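Local atomic coordinates of FHA domain-containing protein DDL (Arabidopsis thaliana, PDB entry 3VPY), a protein that probably binds phosphothreonine-containing partners, Dicer-like 1 among them, through the recognition cleft of its forkhead-associated (FHA) domain. Residues 18-23 and 29-34; 117-120 and 125-128; 11-16 and 65-70; 40-45 and 49-54; 101-104 and 108-111. One frame throughout, in Å; residues are numbered along the deposited sequence.

Interaction 1 (18-23 and 29-34)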
# COMPACT_ATOMS: atom_id res chain seq x y z
N ARG A 18 5.93 4.17 3.63
CA ARG A 18 6.14 3.26 4.75
C ARG A 18 4.81 2.91 5.35
O ARG A 18 3.85 3.65 5.20
CB ARG A 18 7.05 3.88 5.80
CG ARG A 18 8.48 4.20 5.30
CD ARG A 18 9.42 4.40 6.45
NE ARG A 18 9.24 5.70 7.11
CZ ARG A 18 9.97 6.10 8.15
NH1 ARG A 18 10.89 5.30 8.67
NH2 ARG A 18 9.76 7.29 8.70
N LEU A 19 4.75 1.78 6.04
CA LEU A 19 3.52 1.29 6.60
C LEU A 19 3.70 1.17 8.11
O LEU A 19 4.48 0.32 8.60
CB LEU A 19 3.20 -0.08 5.97
CG LEU A 19 1.77 -0.62 6.01
CD1 LEU A 19 0.78 0.34 5.31
CD2 LEU A 19 1.71 -2.03 5.43
N TYR A 20 3.02 2.04 8.85
CA TYR A 20 3.03 2.02 10.30
C TYR A 20 2.08 0.93 10.78
O TYR A 20 1.00 0.75 10.22
CB TYR A 20 2.63 3.39 10.85
CG TYR A 20 3.73 4.41 10.65
CD1 TYR A 20 4.59 4.73 11.70
CD2 TYR A 20 3.98 4.98 9.40
CE1 TYR A 20 5.62 5.61 11.53
CE2 TYR A 20 5.01 5.87 9.21
CZ TYR A 20 5.82 6.20 10.30
OH TYR A 20 6.87 7.07 10.16
N VAL A 21 2.53 0.17 11.77
CA VAL A 21 1.77 -0.96 12.30
C VAL A 21 1.23 -0.67 13.70
O VAL A 21 1.91 -0.07 14.55
CB VAL A 21 2.69 -2.18 12.40
CG1 VAL A 21 1.89 -3.46 12.79
CG2 VAL A 21 3.46 -2.38 11.09
N PHE A 22 0.01 -1.16 13.94
CA PHE A 22 -0.59 -1.09 15.27
C PHE A 22 -0.91 -2.51 15.70
O PHE A 22 -1.38 -3.32 14.88
CB PHE A 22 -1.84 -0.22 15.26
CG PHE A 22 -1.56 1.20 14.88
CD1 PHE A 22 -1.30 2.16 15.85
CD2 PHE A 22 -1.47 1.56 13.54
CE1 PHE A 22 -1.02 3.47 15.50
CE2 PHE A 22 -1.16 2.87 13.18
CZ PHE A 22 -0.96 3.83 14.17
N LYS A 23 -0.63 -2.80 16.96
CA LYS A 23 -1.00 -4.06 17.58
C LYS A 23 -1.90 -3.68 18.75
O LYS A 23 -1.45 -3.02 19.69
CB LYS A 23 0.28 -4.77 18.06
CG LYS A 23 0.12 -6.00 18.91
CD LYS A 23 1.50 -6.63 19.09
CE LYS A 23 1.43 -8.00 19.75
NZ LYS A 23 2.73 -8.73 19.55
N ASN A 29 7.67 -0.26 17.04
CA ASN A 29 8.80 0.65 17.11
C ASN A 29 9.10 1.35 15.77
O ASN A 29 9.44 2.54 15.74
CB ASN A 29 10.01 -0.10 17.65
CG ASN A 29 11.17 0.81 18.08
OD1 ASN A 29 11.01 2.01 18.36
ND2 ASN A 29 12.35 0.22 18.14
N GLU A 30 8.97 0.61 14.67
CA GLU A 30 9.34 1.17 13.37
C GLU A 30 8.31 0.81 12.32
O GLU A 30 7.70 -0.27 12.40
CB GLU A 30 10.69 0.64 12.92
CG GLU A 30 11.85 1.21 13.69
CD GLU A 30 13.16 0.67 13.18
OE1 GLU A 30 13.48 -0.50 13.48
OE2 GLU A 30 13.86 1.43 12.47
N PRO A 31 8.13 1.69 11.33
CA PRO A 31 7.25 1.31 10.23
C PRO A 31 7.98 0.35 9.31
O PRO A 31 9.22 0.25 9.32
CB PRO A 31 7.00 2.64 9.50
CG PRO A 31 8.23 3.40 9.74
CD PRO A 31 8.68 3.05 11.14
N LEU A 32 7.20 -0.36 8.52
CA LEU A 32 7.75 -1.26 7.55
C LEU A 32 8.06 -0.46 6.30
O LEU A 32 7.27 0.39 5.86
CB LEU A 32 6.76 -2.38 7.25
CG LEU A 32 6.18 -3.17 8.43
CD1 LEU A 32 5.09 -4.11 7.93
CD2 LEU A 32 7.30 -3.93 9.13
N CYS A 33 9.22 -0.73 5.72
CA CYS A 33 9.56 -0.15 4.44
C CYS A 33 8.55 -0.66 3.40
O CYS A 33 8.30 -1.88 3.30
CB CYS A 33 10.97 -0.58 4.03
SG CYS A 33 11.40 0.03 2.45
N LEU A 34 7.95 0.25 2.65
CA LEU A 34 7.05 -0.13 1.56
C LEU A 34 7.46 0.48 0.23
O LEU A 34 6.60 0.79 -0.62
CB LEU A 34 5.61 0.25 1.91
CG LEU A 34 4.54 -0.72 1.37
CD1 LEU A 34 4.55 -2.07 2.10
CD2 LEU A 34 3.18 -0.03 1.46
O HOH W 1 5.15 0.55 12.83
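Leu19 and Leu32 form the hydrogen-bonded pair of an antiparallel beta hairpin, built from strands 18-23 and 26-33 at the edge of one sheet of the FHA sandwich. Leu19 N gives its hydrogen to Leu32 O at 2.9 Å, and Leu32 N returns the bond to Leu19 O at 2.8 Å. Next to Pro31 a water stands in for a direct bond, taking the hydrogen of Val21 N and giving a weak bond to Glu30 O; direct pairing resumes at Val21 with Leu28. Pro31 carries the side-chain contact on the face shared by Arg18 and Tyr20. Its CB sits over the centre of the Tyr20 ring, 3.6 Å from the centroid and only 2° off the ring normal, a clear CH-pi contact. With CG beside its own backbone N (chi1 -73°), Tyr20 runs alongside the proline and lays its ring face against it. Pro31 CG also touches one face of the Arg18 guanidinium, 3.4 Å from NH1. A serine in place of Tyr20 would probably leave this side of Pro31 without its aromatic cover. On the other face of the strands, Val21 CG2 meets Leu32 CG at 3.9 Å. Strand 124-129 bonds to the other edge of 18-23, through Tyr20 with Val127 and Phe22 with Glu125, while Leu19 reaches Phe42 and Leu32 reaches Ile51, both in the opposing sheet.

Interaction 2 (117-120 and 125-128)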
# COMPACT_ATOMS: atom_id res chain seq x y z
N ILE A 117 -5.43 0.54 6.87
CA ILE A 117 -5.67 -0.75 6.24
C ILE A 117 -5.81 -1.82 7.31
O ILE A 117 -5.03 -1.85 8.27
CB ILE A 117 -4.50 -1.10 5.32
CG1 ILE A 117 -4.33 0.00 4.28
CG2 ILE A 117 -4.71 -2.45 4.66
CD1 ILE A 117 -3.04 -0.08 3.50
N LYS A 118 -6.78 -2.71 7.12
CA LYS A 118 -6.97 -3.84 8.04
C LYS A 118 -7.30 -5.07 7.22
O LYS A 118 -8.10 -4.99 6.28
CB LYS A 118 -8.12 -3.56 8.99
CG LYS A 118 -8.38 -4.66 10.03
CD LYS A 118 -9.70 -4.40 10.72
CE LYS A 118 -9.89 -5.27 11.92
NZ LYS A 118 -10.72 -4.53 12.95
N PHE A 119 -6.71 -6.20 7.61
CA PHE A 119 -6.95 -7.46 6.91
C PHE A 119 -7.82 -8.33 7.79
O PHE A 119 -7.51 -8.56 8.97
CB PHE A 119 -5.62 -8.15 6.56
CG PHE A 119 -4.68 -7.27 5.77
CD1 PHE A 119 -4.97 -6.96 4.42
CD2 PHE A 119 -3.52 -6.75 6.34
CE1 PHE A 119 -4.10 -6.14 3.66
CE2 PHE A 119 -2.65 -5.92 5.60
CZ PHE A 119 -2.95 -5.61 4.24
N GLY A 120 -8.92 -8.82 7.21
CA GLY A 120 -9.86 -9.67 7.90
C GLY A 120 -10.37 -9.07 9.20
O GLY A 120 -10.76 -7.90 9.24
N GLU A 125 -3.58 -3.20 12.61
CA GLU A 125 -4.00 -2.27 11.58
C GLU A 125 -2.76 -1.55 11.11
O GLU A 125 -1.75 -1.53 11.80
CB GLU A 125 -4.96 -1.23 12.13
CG GLU A 125 -6.26 -1.76 12.66
CD GLU A 125 -6.98 -0.66 13.37
OE1 GLU A 125 -6.85 -0.59 14.62
OE2 GLU A 125 -7.63 0.14 12.67
N TYR A 126 -2.85 -0.96 9.93
CA TYR A 126 -1.71 -0.33 9.30
C TYR A 126 -2.09 1.05 8.78
O TYR A 126 -3.22 1.25 8.32
CB TYR A 126 -1.19 -1.17 8.13
CG TYR A 126 -0.89 -2.60 8.49
CD1 TYR A 126 0.41 -3.00 8.78
CD2 TYR A 126 -1.93 -3.55 8.57
CE1 TYR A 126 0.69 -4.31 9.12
CE2 TYR A 126 -1.67 -4.87 8.91
CZ TYR A 126 -0.34 -5.25 9.19
OH TYR A 126 -0.05 -6.54 9.55
N VAL A 127 -1.17 2.00 8.88
CA VAL A 127 -1.37 3.33 8.33
C VAL A 127 -0.25 3.67 7.34
O VAL A 127 0.94 3.51 7.66
CB VAL A 127 -1.41 4.42 9.44
CG1 VAL A 127 -1.36 5.82 8.84
CG2 VAL A 127 -2.66 4.25 10.28
N LEU A 128 -0.65 4.10 6.15
CA LEU A 128 0.28 4.37 5.07
C LEU A 128 0.72 5.82 5.10
O LEU A 128 -0.11 6.72 5.20
CB LEU A 128 -0.39 4.06 3.72
CG LEU A 128 0.47 4.23 2.49
CD1 LEU A 128 1.67 3.26 2.46
CD2 LEU A 128 -0.42 4.04 1.25
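The beta hairpin of strands 116-119 and 124-129 supplies this contact, in the middle of the six-stranded sheet of the FHA beta sandwich. Ile117 and Tyr126 make a hydrogen-bonded antiparallel pair: Ile117 N donates to Tyr126 O at 2.7 Å, and Tyr126 N donates back to Ile117 O at 2.9 Å. Both side chains leave on the face turned to the interior, where Ile117 CB and Tyr126 CB stand 4.3 Å apart. Here Ile117 reaches Ile65 of the opposing sheet, while Tyr126 packs against Leu19 and Val21 of the neighbouring strand 18-23. Two residues further along the first strand, Phe119 brings the edge of its ring to Tyr126, CE2 to CE2 at 3.6 Å. The two ring planes are 57° apart, an oblique meeting that is neither a stack nor a T. Phe119 also meets the ring of Phe42, so the pair belongs to a larger aromatic cluster between the sheets. The face carrying Lys118 and Glu125 is chemically different. Their aliphatic parts brush past each other, CG to CG at 4.5 Å, but Lys118 NZ stays 5.6 Å from Glu125 OE2; at that separation the opposite charges may attract weakly, without a salt bridge. Tyr126 holds its CG beside its own backbone N (chi1 -53°), which brings the ring alongside strand 116-119, Tyr126 CD2 presenting the ring edge, in plane, 3.5 Å from Ile117 O.

Interaction 3 (11-16 and 65-70); sequences RKPSER and IQYREM
Tyr67 presents one face of its ring to Pro13, which crosses it at about a right angle. Pro13 CG stands over the ring centre, 3.6 Å from the centroid and 4° off the normal, a CH-pi contact, and CD comes to 3.7 Å from Tyr67 CG. The backbone closes in beside it, with Arg11 O only 3.0 Å from Tyr67 CB. Arg11 N makes a weak hydrogen bond to Tyr67 O, an oxygen that also takes the nearly straight bond from Gln66 NE2 at 3.0 Å. Further out, Arg11 folds at chi2 (-76°) and lays CG against Glu69 CB at 3.7 Å. The ends form a long salt bridge, Arg11 NH2 to Glu69 OE1, with the oxygen well out of the guanidinium plane, so it rests on charge alone; a water joins the two groups, its bond to NH2 weak. Each has a firmer partner elsewhere: Arg11 NH1 bonds to Pro8 O, and Glu69 OE2 bridges to Lys81. Trp17 and Val83 also pack on Tyr67. The arrangement is that of an irregular N-terminal arm laid across a long strand of a beta sandwich, held by proline-on-tyrosine packing near the core and by the Arg11-Glu69 pair further out.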
# COMPACT_ATOMS: atom_id res chain seq x y z
N ARG A 11 6.18 -0.90 -11.25
CA ARG A 11 7.47 -0.24 -11.09
C ARG A 11 7.73 -0.01 -9.61
O ARG A 11 6.79 0.22 -8.84
CB ARG A 11 7.53 1.13 -11.79
CG ARG A 11 7.31 1.15 -13.29
CD ARG A 11 8.48 0.66 -14.11
NE ARG A 11 8.22 0.90 -15.53
CZ ARG A 11 7.45 0.14 -16.32
NH1 ARG A 11 6.88 -0.97 -15.85
NH2 ARG A 11 7.28 0.47 -17.59
N LYS A 12 9.00 -0.07 -9.22
CA LYS A 12 9.40 0.32 -7.88
C LYS A 12 9.15 1.82 -7.71
O LYS A 12 9.51 2.61 -8.61
CB LYS A 12 10.89 -0.02 -7.69
CG LYS A 12 11.37 0.05 -6.27
CD LYS A 12 12.71 -0.68 -6.09
CE LYS A 12 13.62 0.06 -5.10
NZ LYS A 12 14.72 -0.73 -4.39
N PRO A 13 8.56 2.24 -6.58
CA PRO A 13 8.33 3.68 -6.36
C PRO A 13 9.62 4.40 -5.99
O PRO A 13 10.59 3.76 -5.53
CB PRO A 13 7.38 3.70 -5.16
CG PRO A 13 7.71 2.46 -4.41
CD PRO A 13 8.10 1.42 -5.43
N SER A 14 9.63 5.72 -6.16
CA SER A 14 10.68 6.60 -5.63
C SER A 14 10.28 7.28 -4.31
O SER A 14 11.12 7.51 -3.44
CB SER A 14 11.11 7.63 -6.67
OG SER A 14 10.01 8.40 -7.11
N GLU A 15 8.99 7.59 -4.15
CA GLU A 15 8.47 8.08 -2.88
C GLU A 15 8.70 7.06 -1.76
O GLU A 15 8.50 5.87 -1.97
CB GLU A 15 6.97 8.36 -3.00
CG GLU A 15 6.66 9.62 -3.77
CD GLU A 15 6.29 10.77 -2.85
OE1 GLU A 15 7.01 11.03 -1.86
OE2 GLU A 15 5.26 11.40 -3.13
N ARG A 16 9.10 7.54 -0.59
CA ARG A 16 9.46 6.65 0.52
C ARG A 16 8.26 6.20 1.33
O ARG A 16 8.16 6.42 2.55
CB ARG A 16 10.55 7.29 1.40
CG ARG A 16 11.86 7.53 0.66
CD ARG A 16 13.03 7.77 1.61
NE ARG A 16 14.30 7.63 0.89
CZ ARG A 16 14.97 8.63 0.31
NH1 ARG A 16 14.54 9.89 0.38
NH2 ARG A 16 16.09 8.36 -0.33
N ILE A 65 -0.12 -5.03 -2.07
CA ILE A 65 0.02 -3.62 -2.45
C ILE A 65 0.96 -3.59 -3.64
O ILE A 65 2.12 -4.04 -3.55
CB ILE A 65 0.52 -2.72 -1.29
CG1 ILE A 65 -0.61 -2.59 -0.25
CG2 ILE A 65 0.91 -1.32 -1.83
CD1 ILE A 65 -0.27 -1.84 1.04
N GLN A 66 0.42 -3.12 -4.77
CA GLN A 66 1.08 -3.15 -6.06
C GLN A 66 1.36 -1.72 -6.48
O GLN A 66 0.42 -0.91 -6.53
CB GLN A 66 0.15 -3.79 -7.09
CG GLN A 66 0.72 -3.75 -8.50
CD GLN A 66 1.89 -4.70 -8.66
OE1 GLN A 66 1.74 -5.91 -8.46
NE2 GLN A 66 3.06 -4.16 -9.01
N TYR A 67 2.63 -1.41 -6.72
CA TYR A 67 3.01 -0.12 -7.31
C TYR A 67 2.83 -0.17 -8.81
O TYR A 67 3.20 -1.15 -9.44
CB TYR A 67 4.45 0.29 -6.89
CG TYR A 67 4.47 0.68 -5.45
CD1 TYR A 67 4.05 1.94 -5.05
CD2 TYR A 67 4.85 -0.23 -4.46
CE1 TYR A 67 3.99 2.29 -3.71
CE2 TYR A 67 4.81 0.12 -3.11
CZ TYR A 67 4.39 1.39 -2.75
OH TYR A 67 4.32 1.73 -1.41
N ARG A 68 2.20 0.88 -9.36
CA ARG A 68 1.88 1.00 -10.78
C ARG A 68 2.26 2.38 -11.32
O ARG A 68 1.95 3.42 -10.70
CB ARG A 68 0.37 0.77 -10.99
CG ARG A 68 -0.11 -0.64 -10.63
CD ARG A 68 -1.64 -0.68 -10.56
NE ARG A 68 -2.22 -0.47 -11.89
CZ ARG A 68 -3.42 0.06 -12.12
NH1 ARG A 68 -4.19 0.48 -11.13
NH2 ARG A 68 -3.84 0.22 -13.37
N GLU A 69 2.93 2.39 -12.47
CA GLU A 69 3.27 3.63 -13.15
C GLU A 69 2.06 4.10 -13.95
O GLU A 69 1.58 3.38 -14.85
CB GLU A 69 4.48 3.43 -14.06
CG GLU A 69 5.10 4.71 -14.59
CD GLU A 69 6.32 4.42 -15.47
OE1 GLU A 69 6.15 3.87 -16.57
OE2 GLU A 69 7.44 4.76 -15.04
N MSE A 70 1.57 5.30 -13.63
CA MSE A 70 0.39 5.88 -14.29
C MSE A 70 0.70 7.28 -14.78
O MSE A 70 1.72 7.85 -14.41
CB MSE A 70 -0.76 5.99 -13.29
CG MSE A 70 -1.00 4.75 -12.46
SE MSE A 70 -1.67 3.28 -13.55
CE MSE A 70 -3.49 3.94 -13.85
O HOH W 2 8.17 3.69 -18.35

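Interaction 4 (40-45 and 49-54)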
# COMPACT_ATOMS: atom_id res chain seq x y z
N TYR A 40 4.16 -5.83 -2.68
CA TYR A 40 4.22 -6.44 -1.35
C TYR A 40 3.02 -7.36 -1.10
O TYR A 40 1.88 -6.91 -1.11
CB TYR A 40 4.28 -5.37 -0.25
CG TYR A 40 5.60 -4.63 -0.19
CD1 TYR A 40 6.62 -5.06 0.65
CD2 TYR A 40 5.83 -3.51 -1.00
CE1 TYR A 40 7.86 -4.37 0.69
CE2 TYR A 40 7.04 -2.84 -0.96
CZ TYR A 40 8.06 -3.27 -0.10
OH TYR A 40 9.27 -2.61 -0.03
N LEU A 41 3.31 -8.64 -0.87
CA LEU A 41 2.28 -9.62 -0.54
C LEU A 41 2.04 -9.69 0.95
O LEU A 41 2.98 -9.89 1.72
CB LEU A 41 2.69 -11.00 -1.07
CG LEU A 41 1.77 -12.16 -0.70
CD1 LEU A 41 0.36 -11.96 -1.27
CD2 LEU A 41 2.37 -13.47 -1.19
N PHE A 42 0.78 -9.55 1.35
CA PHE A 42 0.35 -9.72 2.74
C PHE A 42 -0.38 -11.04 2.87
O PHE A 42 -1.28 -11.35 2.09
CB PHE A 42 -0.62 -8.62 3.13
CG PHE A 42 -0.00 -7.24 3.11
CD1 PHE A 42 0.38 -6.63 4.31
CD2 PHE A 42 0.22 -6.57 1.90
CE1 PHE A 42 0.96 -5.35 4.30
CE2 PHE A 42 0.83 -5.30 1.87
CZ PHE A 42 1.20 -4.68 3.07
N GLY A 43 -0.02 -11.82 3.88
CA GLY A 43 -0.72 -13.08 4.08
C GLY A 43 -0.22 -13.86 5.26
O GLY A 43 0.82 -13.54 5.84
N ARG A 44 -1.00 -14.87 5.62
CA ARG A 44 -0.67 -15.71 6.78
C ARG A 44 0.47 -16.69 6.51
O ARG A 44 1.14 -17.16 7.44
CB ARG A 44 -1.93 -16.43 7.26
CG ARG A 44 -2.03 -16.61 8.79
CD ARG A 44 -3.25 -17.44 9.17
NE ARG A 44 -3.04 -18.85 8.78
CZ ARG A 44 -3.60 -19.44 7.72
NH1 ARG A 44 -4.48 -18.81 6.95
NH2 ARG A 44 -3.28 -20.70 7.45
N GLU A 45 0.71 -17.00 5.23
CA GLU A 45 1.74 -17.98 4.87
C GLU A 45 3.14 -17.35 4.87
O GLU A 45 3.52 -16.66 3.93
CB GLU A 45 1.42 -18.63 3.52
CG GLU A 45 2.41 -19.70 3.10
CD GLU A 45 1.95 -20.49 1.89
OE1 GLU A 45 0.80 -20.28 1.43
OE2 GLU A 45 2.73 -21.33 1.39
N ALA A 49 4.69 -14.71 2.05
CA ALA A 49 4.33 -13.32 2.36
C ALA A 49 5.56 -12.41 2.56
O ALA A 49 6.54 -12.79 3.23
CB ALA A 49 3.42 -13.26 3.56
N ASP A 50 5.52 -11.23 1.95
CA ASP A 50 6.48 -10.16 2.28
C ASP A 50 6.23 -9.57 3.66
O ASP A 50 7.18 -9.24 4.39
CB ASP A 50 6.42 -9.04 1.26
CG ASP A 50 6.82 -9.50 -0.11
OD1 ASP A 50 7.99 -9.93 -0.26
OD2 ASP A 50 5.96 -9.49 -1.02
N ILE A 51 4.96 -9.40 3.99
CA ILE A 51 4.56 -8.87 5.29
C ILE A 51 3.58 -9.87 5.89
O ILE A 51 2.49 -10.03 5.38
CB ILE A 51 3.98 -7.45 5.16
CG1 ILE A 51 5.10 -6.48 4.73
CG2 ILE A 51 3.37 -6.99 6.52
CD1 ILE A 51 4.60 -5.10 4.26
N PRO A 52 3.99 -10.58 6.95
CA PRO A 52 3.10 -11.65 7.40
C PRO A 52 1.93 -11.06 8.17
O PRO A 52 2.09 -10.09 8.92
CB PRO A 52 4.00 -12.51 8.31
CG PRO A 52 5.14 -11.64 8.68
CD PRO A 52 5.19 -10.44 7.78
N THR A 53 0.74 -11.62 7.94
CA THR A 53 -0.45 -11.24 8.67
C THR A 53 -0.88 -12.48 9.45
O THR A 53 -1.63 -13.33 8.95
CB THR A 53 -1.57 -10.75 7.73
OG1 THR A 53 -1.89 -11.79 6.78
CG2 THR A 53 -1.11 -9.49 7.01
N ASP A 54 -0.38 -12.58 10.67
CA ASP A 54 -0.47 -13.83 11.43
C ASP A 54 -1.85 -14.12 12.04
O ASP A 54 -2.12 -15.24 12.44
CB ASP A 54 0.59 -13.83 12.54
CG ASP A 54 2.02 -13.99 11.99
OD1 ASP A 54 2.24 -14.67 10.96
OD2 ASP A 54 2.95 -13.44 12.64
O HOH W 3 1.54 -16.89 10.05
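Asp50 OD2 takes the backbone hydrogen of Leu41 N at 2.8 Å in an essentially straight bond, using its anti lone pair; Asp50 CG lies beside its backbone N (chi1 -63°), which swings the carboxylate toward Leu41. Just beyond, Leu41 O receives Ile51 N at 3.1 Å, plus a weak bond from Asp50 N, and the parallel pairing of Phe42 with Ile51 begins. It continues through a weak bond from Gly43 N to Ile51 O and a firm one from Thr53 N to Gly43 O at 2.8 Å, with the donor well above the carbonyl plane. Between these strands the turn is closed by Ala49 N donating to Glu45 O at 3.0 Å. On their common face Phe42 and Ile51 run side by side the same way, Ile51 CD1 3.6 Å from Phe42 CZ, with Thr53 CG2 at the edge of that ring. At the far end Arg44 CG rests 3.3 Å from Thr53 O, and a water links Arg44 O to Asp54 OD1. A second shell fixes these groups: Gln37 NE2 holds Asp50 OD1, Cys58 O takes Arg44 NH1, and Arg46 bridges to Asp54 OD2. Gly43 and Arg44 are consistent with the Gly-Arg signature of FHA domains, which in relatives lies at the phosphothreonine cleft. Main-chain bonds dominate, with one carboxylate standing in for a strand partner, so the course of the loop probably depends on both.

Interaction 5 (101-104 and 108-111)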
# COMPACT_ATOMS: atom_id res chain seq x y z
N SER A 101 -13.91 0.36 5.35
CA SER A 101 -14.84 -0.13 4.34
C SER A 101 -14.16 -1.21 3.48
O SER A 101 -13.04 -1.00 3.01
CB SER A 101 -15.30 1.04 3.45
OG SER A 101 -16.12 0.58 2.39
N PRO A 102 -14.83 -2.37 3.30
CA PRO A 102 -14.23 -3.48 2.54
C PRO A 102 -14.10 -3.14 1.06
O PRO A 102 -14.86 -2.30 0.55
CB PRO A 102 -15.23 -4.65 2.73
CG PRO A 102 -16.51 -4.02 3.09
CD PRO A 102 -16.19 -2.69 3.77
N ILE A 103 -13.15 -3.78 0.39
CA ILE A 103 -12.97 -3.64 -1.06
C ILE A 103 -13.43 -4.87 -1.83
O ILE A 103 -13.44 -5.99 -1.31
CB ILE A 103 -11.51 -3.33 -1.42
CG1 ILE A 103 -10.56 -4.45 -0.96
CG2 ILE A 103 -11.08 -1.99 -0.81
CD1 ILE A 103 -9.09 -4.16 -1.36
N GLU A 104 -13.87 -4.63 -3.07
CA GLU A 104 -14.16 -5.70 -4.02
C GLU A 104 -12.89 -6.48 -4.33
O GLU A 104 -11.85 -5.88 -4.62
CB GLU A 104 -14.74 -5.11 -5.30
CG GLU A 104 -16.21 -4.89 -5.19
CD GLU A 104 -16.96 -6.22 -5.17
OE1 GLU A 104 -16.77 -7.06 -6.08
OE2 GLU A 104 -17.74 -6.43 -4.23
N TYR A 108 -7.92 -3.23 -8.36
CA TYR A 108 -6.95 -2.31 -7.75
C TYR A 108 -7.66 -1.09 -7.19
O TYR A 108 -8.48 -0.45 -7.91
CB TYR A 108 -5.94 -1.81 -8.77
CG TYR A 108 -4.91 -2.83 -9.21
CD1 TYR A 108 -4.07 -3.44 -8.27
CD2 TYR A 108 -4.77 -3.17 -10.56
CE1 TYR A 108 -3.13 -4.39 -8.66
CE2 TYR A 108 -3.83 -4.13 -10.95
CZ TYR A 108 -3.02 -4.73 -10.00
OH TYR A 108 -2.10 -5.67 -10.39
N TYR A 109 -7.32 -0.73 -5.95
CA TYR A 109 -7.80 0.50 -5.30
C TYR A 109 -6.62 1.39 -4.95
O TYR A 109 -5.70 0.96 -4.24
CB TYR A 109 -8.56 0.17 -4.00
CG TYR A 109 -9.90 -0.44 -4.21
CD1 TYR A 109 -11.05 0.33 -4.13
CD2 TYR A 109 -10.04 -1.81 -4.49
CE1 TYR A 109 -12.31 -0.24 -4.32
CE2 TYR A 109 -11.29 -2.38 -4.68
CZ TYR A 109 -12.41 -1.60 -4.59
OH TYR A 109 -13.67 -2.16 -4.77
N GLU A 110 -6.62 2.62 -5.47
CA GLU A 110 -5.51 3.55 -5.17
C GLU A 110 -5.43 3.84 -3.66
O GLU A 110 -6.47 4.04 -3.02
CB GLU A 110 -5.66 4.85 -5.95
CG GLU A 110 -4.42 5.75 -5.85
CD GLU A 110 -4.53 7.02 -6.70
OE1 GLU A 110 -5.56 7.19 -7.40
OE2 GLU A 110 -3.62 7.86 -6.64
N LEU A 111 -4.22 3.84 -3.12
CA LEU A 111 -3.99 4.17 -1.71
C LEU A 111 -3.39 5.57 -1.55
O LEU A 111 -2.64 6.04 -2.42
CB LEU A 111 -3.07 3.14 -1.07
CG LEU A 111 -3.59 1.71 -0.90
CD1 LEU A 111 -2.53 0.82 -0.27
CD2 LEU A 111 -4.86 1.69 -0.07
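Tyr109 points its CB toward residues 101-104, and with CG set beside the backbone N (chi1 -72°) the ring slides past Ile103 in the opposite direction. Tyr109 CG comes first, 3.9 Å from Ile103 CG2. That methyl stands over the middle of the ring, 3.7 Å from the Tyr109 centroid and 6° off the normal, a CH-pi contact. Along the near side, Tyr109 CD2 passes Ile103 CB at 3.7 Å, and CE2 presses closer to it, at 3.4 Å. In the FHA sandwich this contact spans the two sheets: Tyr109 bonds through its backbone to Ile87 at the edge of the mixed sheet, while Ile103 pairs through its backbone with Thr96, on the side of the antiparallel one. Ile98 touches both side chains. A leucine in place of Tyr109 would probably lose the broad face under Ile103 and leave the amide of Glu104 without its hydroxyl partner. Tyr109 CE2 also turns the ring edge to Glu104 O, 3.5 Å away and near the ring plane. Ile103 CB and Glu104 N both lie near CZ. At the tip, Tyr109 OH accepts the hydrogen of Glu104 N at 3.0 Å, bent to 149° at the hydrogen, and lies 3.2 Å from Glu104 CB.

In the fold
Interactions 1 and 2 are neighbouring hairpins of one sheet, sewn together by strands 18-23 and 124-129, yet 2 is the more buried and aromatic while 1 has a partly exposed proline face. Interaction 4 and the strand of interaction 3 belong to the opposing sheet, where Ile65 O receives Tyr40 N; 3 is ring packing plus charge, 4 parallel backbone bonding around a loop. Interaction 5, like 3, sets an aliphatic group over a tyrosine face, but joins the two sheets. Interactions 3, 4 and 5 are each partly buried, with charged residues at the surface. In the core, Phe42 of 4 touches Leu19, Ile65 and Phe119, and Leu111 of 5 touches Ile65, Ile117 and Leu128.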